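Local structure of terminal oxygenase component of carbazole 1,9a-dioxygenase (Sphingomonas, 3GKQ) at residues N30-V35 with E144-A149; D151-F156 with F284-P289. The protein probably forms the oxygen-activating part of carbazole 1,9a-dioxygenase, passing electrons from a Rieske [2Fe-2S] cluster to a mononuclear iron where the aromatic substrate is dihydroxylated. All coordinates share one frame; numbering follows the deposited sequence.

Contact 1: residues N30-V35 with E144-A149; sequences NHWYPV and EPHDLA
Trp32 CG stands anti to its carbonyl carbon, which lays the indole alongside 144-149, while His146 CG lies between its backbone N and carbonyl carbon (chi1 38°) and swings the imidazole in toward Asn30. The indole is gripped from several directions. At its edge, Trp32 NE1 gives a nearly straight hydrogen bond to His146 O, 3.0 Å long with 167° at the hydrogen; the acceptor lies in the indole plane, whereas the donor is tilted 34° from the carbonyl plane. Over one face, Leu148 CA makes a CH-pi contact 4.1 Å from the centroid of the Trp32 five-membered ring, and Leu148 CD1 packs at 3.5 Å against Trp32 CB. On the benzo side, Trp32 CZ2 meets Pro145 CB at 3.6 Å. The bond at NE1 and the apolar contacts together should keep the indole from turning. His146 receives the edge of Trp32 on its face, a T-shaped pair with planes nearly at right angles, and the His31 ring meets the His146 ring obliquely. At the imidazole edge, His146 CE1 lies in plane with Asn30 O, 3.1 Å away. Asp151 anchors both histidines. His31 NE2 also takes the backbone N-H of Arg375, so this ring is probably neutral; the carboxylate would favour a proton on His146 NE2. The contact joins the Rieske-family part of the chain, at 30-35, to the ring-hydroxylase part, at 144-149: edge strand 31-35 of a three-stranded antiparallel sheet meets the loop leaving its central strand, 135-140. Asn30 and His31 both face Val140 in a G1 beta bulge, Phe139 of the central strand meets Trp32 edge-to-face, and Leu148 reaches on to Arg130 and Glu132 of strand 129-132.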
loop_
_atom_site.group_PDB
_atom_site.type_symbol
_atom_site.label_atom_id
_atom_site.label_comp_id
_atom_site.label_asym_id
_atom_site.label_seq_id
_atom_site.Cartn_x
_atom_site.Cartn_y
_atom_site.Cartn_z
ATOM N N ASN A 30 -15.005 8.437 -25.597
ATOM C CA ASN A 30 -15.594 8.514 -26.934
ATOM C C ASN A 30 -14.586 8.290 -28.068
ATOM O O ASN A 30 -14.612 8.977 -29.089
ATOM C CB ASN A 30 -16.322 9.850 -27.113
ATOM C CG ASN A 30 -17.499 9.998 -26.155
ATOM O OD1 ASN A 30 -18.388 9.146 -26.117
ATOM N ND2 ASN A 30 -17.502 11.073 -25.375
ATOM N N HIS A 31 -13.708 7.307 -27.879
ATOM C CA HIS A 31 -12.697 6.946 -28.868
ATOM C C HIS A 31 -12.526 5.427 -28.859
ATOM O O HIS A 31 -12.893 4.762 -27.883
ATOM C CB HIS A 31 -11.348 7.589 -28.527
ATOM C CG HIS A 31 -11.291 9.066 -28.769
ATOM N ND1 HIS A 31 -11.053 9.608 -30.015
ATOM C CD2 HIS A 31 -11.413 10.114 -27.920
ATOM C CE1 HIS A 31 -11.028 10.926 -29.922
ATOM N NE2 HIS A 31 -11.244 11.259 -28.660
ATOM N N TRP A 32 -11.967 4.890 -29.945
ATOM C CA TRP A 32 -11.712 3.457 -30.060
ATOM C C TRP A 32 -10.340 3.158 -29.471
ATOM O O TRP A 32 -9.402 3.935 -29.641
ATOM C CB TRP A 32 -11.706 2.998 -31.526
ATOM C CG TRP A 32 -13.039 3.011 -32.204
ATOM C CD1 TRP A 32 -13.563 4.012 -32.969
ATOM C CD2 TRP A 32 -14.012 1.960 -32.194
ATOM N NE1 TRP A 32 -14.800 3.649 -33.441
ATOM C CE2 TRP A 32 -15.101 2.394 -32.981
ATOM C CE3 TRP A 32 -14.068 0.694 -31.597
ATOM C CZ2 TRP A 32 -16.239 1.602 -33.189
ATOM C CZ3 TRP A 32 -15.201 -0.095 -31.802
ATOM C CH2 TRP A 32 -16.270 0.366 -32.593
ATOM N N TYR A 33 -10.231 2.022 -28.796
ATOM C CA TYR A 33 -8.984 1.596 -28.181
ATOM C C TYR A 33 -8.804 0.094 -28.364
ATOM O O TYR A 33 -9.743 -0.674 -28.175
ATOM C CB TYR A 33 -8.998 1.883 -26.676
ATOM C CG TYR A 33 -8.949 3.346 -26.296
ATOM C CD1 TYR A 33 -7.732 4.030 -26.219
ATOM C CD2 TYR A 33 -10.118 4.046 -25.999
ATOM C CE1 TYR A 33 -7.683 5.375 -25.851
ATOM C CE2 TYR A 33 -10.084 5.385 -25.633
ATOM C CZ TYR A 33 -8.863 6.043 -25.559
ATOM O OH TYR A 33 -8.833 7.367 -25.196
ATOM N N PRO A 34 -7.597 -0.341 -28.751
ATOM C CA PRO A 34 -7.346 -1.774 -28.929
ATOM C C PRO A 34 -7.073 -2.323 -27.527
ATOM O O PRO A 34 -6.404 -1.666 -26.731
ATOM C CB PRO A 34 -6.108 -1.795 -29.820
ATOM C CG PRO A 34 -5.348 -0.582 -29.358
ATOM C CD PRO A 34 -6.446 0.462 -29.208
ATOM N N VAL A 35 -7.580 -3.510 -27.211
ATOM C CA VAL A 35 -7.371 -4.057 -25.875
ATOM C C VAL A 35 -6.714 -5.426 -25.823
ATOM O O VAL A 35 -6.127 -5.797 -24.803
ATOM C CB VAL A 35 -8.700 -4.150 -25.097
ATOM C CG1 VAL A 35 -9.299 -2.765 -24.930
ATOM C CG2 VAL A 35 -9.675 -5.064 -25.833
ATOM N N GLU A 144 -22.651 7.718 -30.416
ATOM C CA GLU A 144 -22.521 6.778 -31.519
ATOM C C GLU A 144 -21.084 6.785 -32.004
ATOM O O GLU A 144 -20.476 7.841 -32.158
ATOM C CB GLU A 144 -23.456 7.166 -32.668
ATOM C CG GLU A 144 -24.852 6.579 -32.546
ATOM C CD GLU A 144 -24.861 5.074 -32.749
ATOM O OE1 GLU A 144 -24.483 4.623 -33.855
ATOM O OE2 GLU A 144 -25.242 4.343 -31.807
ATOM N N PRO A 145 -20.516 5.596 -32.241
ATOM C CA PRO A 145 -19.136 5.471 -32.712
ATOM C C PRO A 145 -18.897 6.040 -34.105
ATOM O O PRO A 145 -19.715 5.865 -35.007
ATOM C CB PRO A 145 -18.894 3.963 -32.680
ATOM C CG PRO A 145 -19.793 3.498 -31.585
ATOM C CD PRO A 145 -21.054 4.283 -31.848
ATOM N N HIS A 146 -17.775 6.732 -34.267
ATOM C CA HIS A 146 -17.388 7.272 -35.560
ATOM C C HIS A 146 -16.569 6.139 -36.171
ATOM O O HIS A 146 -16.414 5.090 -35.542
ATOM C CB HIS A 146 -16.515 8.516 -35.385
ATOM C CG HIS A 146 -15.552 8.419 -34.241
ATOM N ND1 HIS A 146 -15.897 8.754 -32.949
ATOM C CD2 HIS A 146 -14.268 7.991 -34.191
ATOM C CE1 HIS A 146 -14.865 8.537 -32.151
ATOM N NE2 HIS A 146 -13.865 8.074 -32.880
ATOM N N ASP A 147 -16.049 6.337 -37.378
ATOM C CA ASP A 147 -15.250 5.304 -38.038
ATOM C C ASP A 147 -13.972 5.012 -37.261
ATOM O O ASP A 147 -13.329 5.930 -36.749
ATOM C CB ASP A 147 -14.857 5.734 -39.456
ATOM C CG ASP A 147 -16.044 5.842 -40.388
ATOM O OD1 ASP A 147 -16.761 4.833 -40.557
ATOM O OD2 ASP A 147 -16.253 6.935 -40.960
ATOM N N LEU A 148 -13.603 3.735 -37.197
ATOM C CA LEU A 148 -12.389 3.320 -36.505
ATOM C C LEU A 148 -11.176 4.012 -37.117
ATOM O O LEU A 148 -10.200 4.309 -36.421
ATOM C CB LEU A 148 -12.202 1.804 -36.615
ATOM C CG LEU A 148 -10.881 1.270 -36.050
ATOM C CD1 LEU A 148 -10.833 1.511 -34.539
ATOM C CD2 LEU A 148 -10.745 -0.218 -36.353
ATOM N N ALA A 149 -11.248 4.258 -38.422
ATOM C CA ALA A 149 -10.167 4.899 -39.161
ATOM C C ALA A 149 -9.783 6.263 -38.597
ATOM O O ALA A 149 -8.651 6.716 -38.777
ATOM C CB ALA A 149 -10.551 5.028 -40.635
#

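Contact 2: residues D151-F156 with F284-P289; sequences DVPPGF and FEWYVP
Phe156 and Phe284 form the tight end of the contact: Phe156 CD1 sits over the centre of the Phe284 ring, 3.7 Å from Phe284 CD2, in a T-shaped pair with planes at 73°. With CG anti to the backbone N (chi1 -178°), Phe156 reaches between two aromatic residues of the strand. Its own face takes the edge of Trp286, whose CH2 lies over the ring centre and 3.7 Å from Phe156 CZ, so one ring is edge donor to Phe284 and face acceptor for Trp286. Pro153 CG borders the Phe284 edge, 3.9 Å from Phe284 CD1. A leucine in place of Phe284 has no flat face for Phe156 CD1 to rest on, and would probably leave the Phe156 ring freer to turn and a gap beside Pro153. Pro153 to Phe156 form a type II beta turn, closed by Phe156 N to Pro153 O at 3.2 Å, with Gly155 at its third position; the turn lies against strand 282-289 of the seven-stranded antiparallel sheet of the catalytic domain. Toward Asp151 the fit is looser. Val152 CG1 still touches the indole edge, 3.9 Å from Trp286 CZ2, but farther along a water replaces direct contact: it donates to Asp151 O at 2.8 Å and accepts from Trp286 NE1 at 2.9 Å, lying in the indole plane.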
loop_
_atom_site.group_PDB
_atom_site.type_symbol
_atom_site.label_atom_id
_atom_site.label_comp_id
_atom_site.label_asym_id
_atom_site.label_seq_id
_atom_site.Cartn_x
_atom_site.Cartn_y
_atom_site.Cartn_z
ATOM N N ASP A 151 -9.522 6.947 -35.473
ATOM C CA ASP A 151 -8.754 6.754 -34.243
ATOM C C ASP A 151 -7.474 5.931 -34.360
ATOM O O ASP A 151 -6.939 5.476 -33.349
ATOM C CB ASP A 151 -9.637 6.134 -33.149
ATOM C CG ASP A 151 -10.609 7.130 -32.541
ATOM O OD1 ASP A 151 -10.322 8.344 -32.578
ATOM O OD2 ASP A 151 -11.653 6.698 -32.011
ATOM N N VAL A 152 -6.988 5.724 -35.583
ATOM C CA VAL A 152 -5.748 4.980 -35.789
ATOM C C VAL A 152 -4.888 5.773 -36.775
ATOM O O VAL A 152 -5.407 6.581 -37.543
ATOM C CB VAL A 152 -6.008 3.554 -36.339
ATOM C CG1 VAL A 152 -6.933 2.799 -35.392
ATOM C CG2 VAL A 152 -6.607 3.621 -37.739
ATOM N N PRO A 153 -3.563 5.563 -36.761
ATOM C CA PRO A 153 -2.694 6.304 -37.681
ATOM C C PRO A 153 -3.026 6.077 -39.158
ATOM O O PRO A 153 -3.588 5.046 -39.529
ATOM C CB PRO A 153 -1.297 5.790 -37.334
ATOM C CG PRO A 153 -1.428 5.349 -35.900
ATOM C CD PRO A 153 -2.770 4.664 -35.906
ATOM N N PRO A 154 -2.692 7.051 -40.015
ATOM C CA PRO A 154 -2.958 6.926 -41.450
ATOM C C PRO A 154 -2.283 5.672 -41.999
ATOM O O PRO A 154 -1.120 5.399 -41.687
ATOM C CB PRO A 154 -2.342 8.197 -42.025
ATOM C CG PRO A 154 -2.557 9.195 -40.925
ATOM C CD PRO A 154 -2.173 8.393 -39.694
ATOM N N GLY A 155 -3.025 4.900 -42.788
ATOM C CA GLY A 155 -2.474 3.700 -43.394
ATOM C C GLY A 155 -2.483 2.428 -42.565
ATOM O O GLY A 155 -2.150 1.355 -43.075
ATOM N N PHE A 156 -2.857 2.522 -41.293
ATOM C CA PHE A 156 -2.874 1.328 -40.459
ATOM C C PHE A 156 -3.877 0.294 -40.961
ATOM O O PHE A 156 -3.650 -0.910 -40.844
ATOM C CB PHE A 156 -3.208 1.673 -39.007
ATOM C CG PHE A 156 -3.182 0.485 -38.093
ATOM C CD1 PHE A 156 -1.974 -0.128 -37.767
ATOM C CD2 PHE A 156 -4.363 -0.050 -37.589
ATOM C CE1 PHE A 156 -1.944 -1.254 -36.958
ATOM C CE2 PHE A 156 -4.342 -1.178 -36.779
ATOM C CZ PHE A 156 -3.132 -1.782 -36.462
ATOM N N PHE A 284 3.728 0.958 -35.121
ATOM C CA PHE A 284 2.567 1.652 -34.568
ATOM C C PHE A 284 2.509 1.314 -33.077
ATOM O O PHE A 284 2.630 0.145 -32.704
ATOM C CB PHE A 284 1.286 1.156 -35.243
ATOM C CG PHE A 284 1.271 1.331 -36.740
ATOM C CD1 PHE A 284 0.820 2.516 -37.314
ATOM C CD2 PHE A 284 1.682 0.296 -37.576
ATOM C CE1 PHE A 284 0.772 2.668 -38.701
ATOM C CE2 PHE A 284 1.640 0.440 -38.965
ATOM C CZ PHE A 284 1.183 1.628 -39.528
ATOM N N GLU A 285 2.325 2.322 -32.228
ATOM C CA GLU A 285 2.261 2.084 -30.786
ATOM C C GLU A 285 1.053 2.734 -30.121
ATOM O O GLU A 285 0.714 3.878 -30.416
ATOM C CB GLU A 285 3.509 2.622 -30.083
ATOM C CG GLU A 285 4.833 2.158 -30.642
ATOM C CD GLU A 285 5.983 2.464 -29.700
ATOM O OE1 GLU A 285 5.992 3.562 -29.098
ATOM O OE2 GLU A 285 6.878 1.606 -29.563
ATOM N N TRP A 286 0.420 1.990 -29.217
ATOM C CA TRP A 286 -0.725 2.476 -28.445
ATOM C C TRP A 286 -0.303 2.483 -26.978
ATOM O O TRP A 286 0.520 1.670 -26.556
ATOM C CB TRP A 286 -1.935 1.546 -28.600
ATOM C CG TRP A 286 -2.828 1.844 -29.777
ATOM C CD1 TRP A 286 -3.969 2.593 -29.771
ATOM C CD2 TRP A 286 -2.667 1.374 -31.122
ATOM N NE1 TRP A 286 -4.534 2.615 -31.026
ATOM C CE2 TRP A 286 -3.753 1.873 -31.876
ATOM C CE3 TRP A 286 -1.707 0.577 -31.765
ATOM C CZ2 TRP A 286 -3.912 1.603 -33.240
ATOM C CZ3 TRP A 286 -1.861 0.307 -33.122
ATOM C CH2 TRP A 286 -2.958 0.820 -33.843
ATOM N N TYR A 287 -0.869 3.409 -26.214
ATOM C CA TYR A 287 -0.598 3.536 -24.788
ATOM C C TYR A 287 -1.995 3.645 -24.192
ATOM O O TYR A 287 -2.451 4.730 -23.846
ATOM C CB TYR A 287 0.188 4.816 -24.520
ATOM C CG TYR A 287 1.345 5.005 -25.464
ATOM C CD1 TYR A 287 2.553 4.337 -25.266
ATOM C CD2 TYR A 287 1.216 5.816 -26.587
ATOM C CE1 TYR A 287 3.610 4.475 -26.172
ATOM C CE2 TYR A 287 2.260 5.959 -27.495
ATOM C CZ TYR A 287 3.450 5.288 -27.282
ATOM O OH TYR A 287 4.477 5.436 -28.187
ATOM N N VAL A 288 -2.667 2.504 -24.094
ATOM C CA VAL A 288 -4.030 2.445 -23.601
ATOM C C VAL A 288 -4.136 2.511 -22.092
ATOM O O VAL A 288 -3.607 1.657 -21.376
ATOM C CB VAL A 288 -4.734 1.163 -24.099
ATOM C CG1 VAL A 288 -6.215 1.217 -23.759
ATOM C CG2 VAL A 288 -4.528 1.014 -25.605
ATOM N N PRO A 289 -4.835 3.531 -21.585
ATOM C CA PRO A 289 -4.997 3.684 -20.138
ATOM C C PRO A 289 -5.672 2.447 -19.547
ATOM O O PRO A 289 -6.648 1.960 -20.103
ATOM C CB PRO A 289 -5.906 4.913 -20.008
ATOM C CG PRO A 289 -5.731 5.650 -21.303
ATOM C CD PRO A 289 -5.618 4.540 -22.318
HETATM O O HOH W 1 -7.224 3.499 -31.399
#

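How the contacts relate
The two contacts share the connection between strands 135-140 and 161-170, whose 144-149 part serves contact 1 and 151-156 part contact 2; their centres are about 11 Å apart. Asp151 ties them together: its OD2 lies 2.7 Å from His146 NE2 and 2.8 Å from Trp32 N, probable hydrogen bonds both. A second seam is packing, with Pro34 CD 3.3 Å from Trp286 CD1 and Pro34 O against Val288 CG2. Contact 1 places the connection against the small sheet carrying strand 31-35, contact 2 against the large catalytic sheet. Both lie away from the metal sites; the Phe284 side chain is about 14 Å from a bound iron(II) ion.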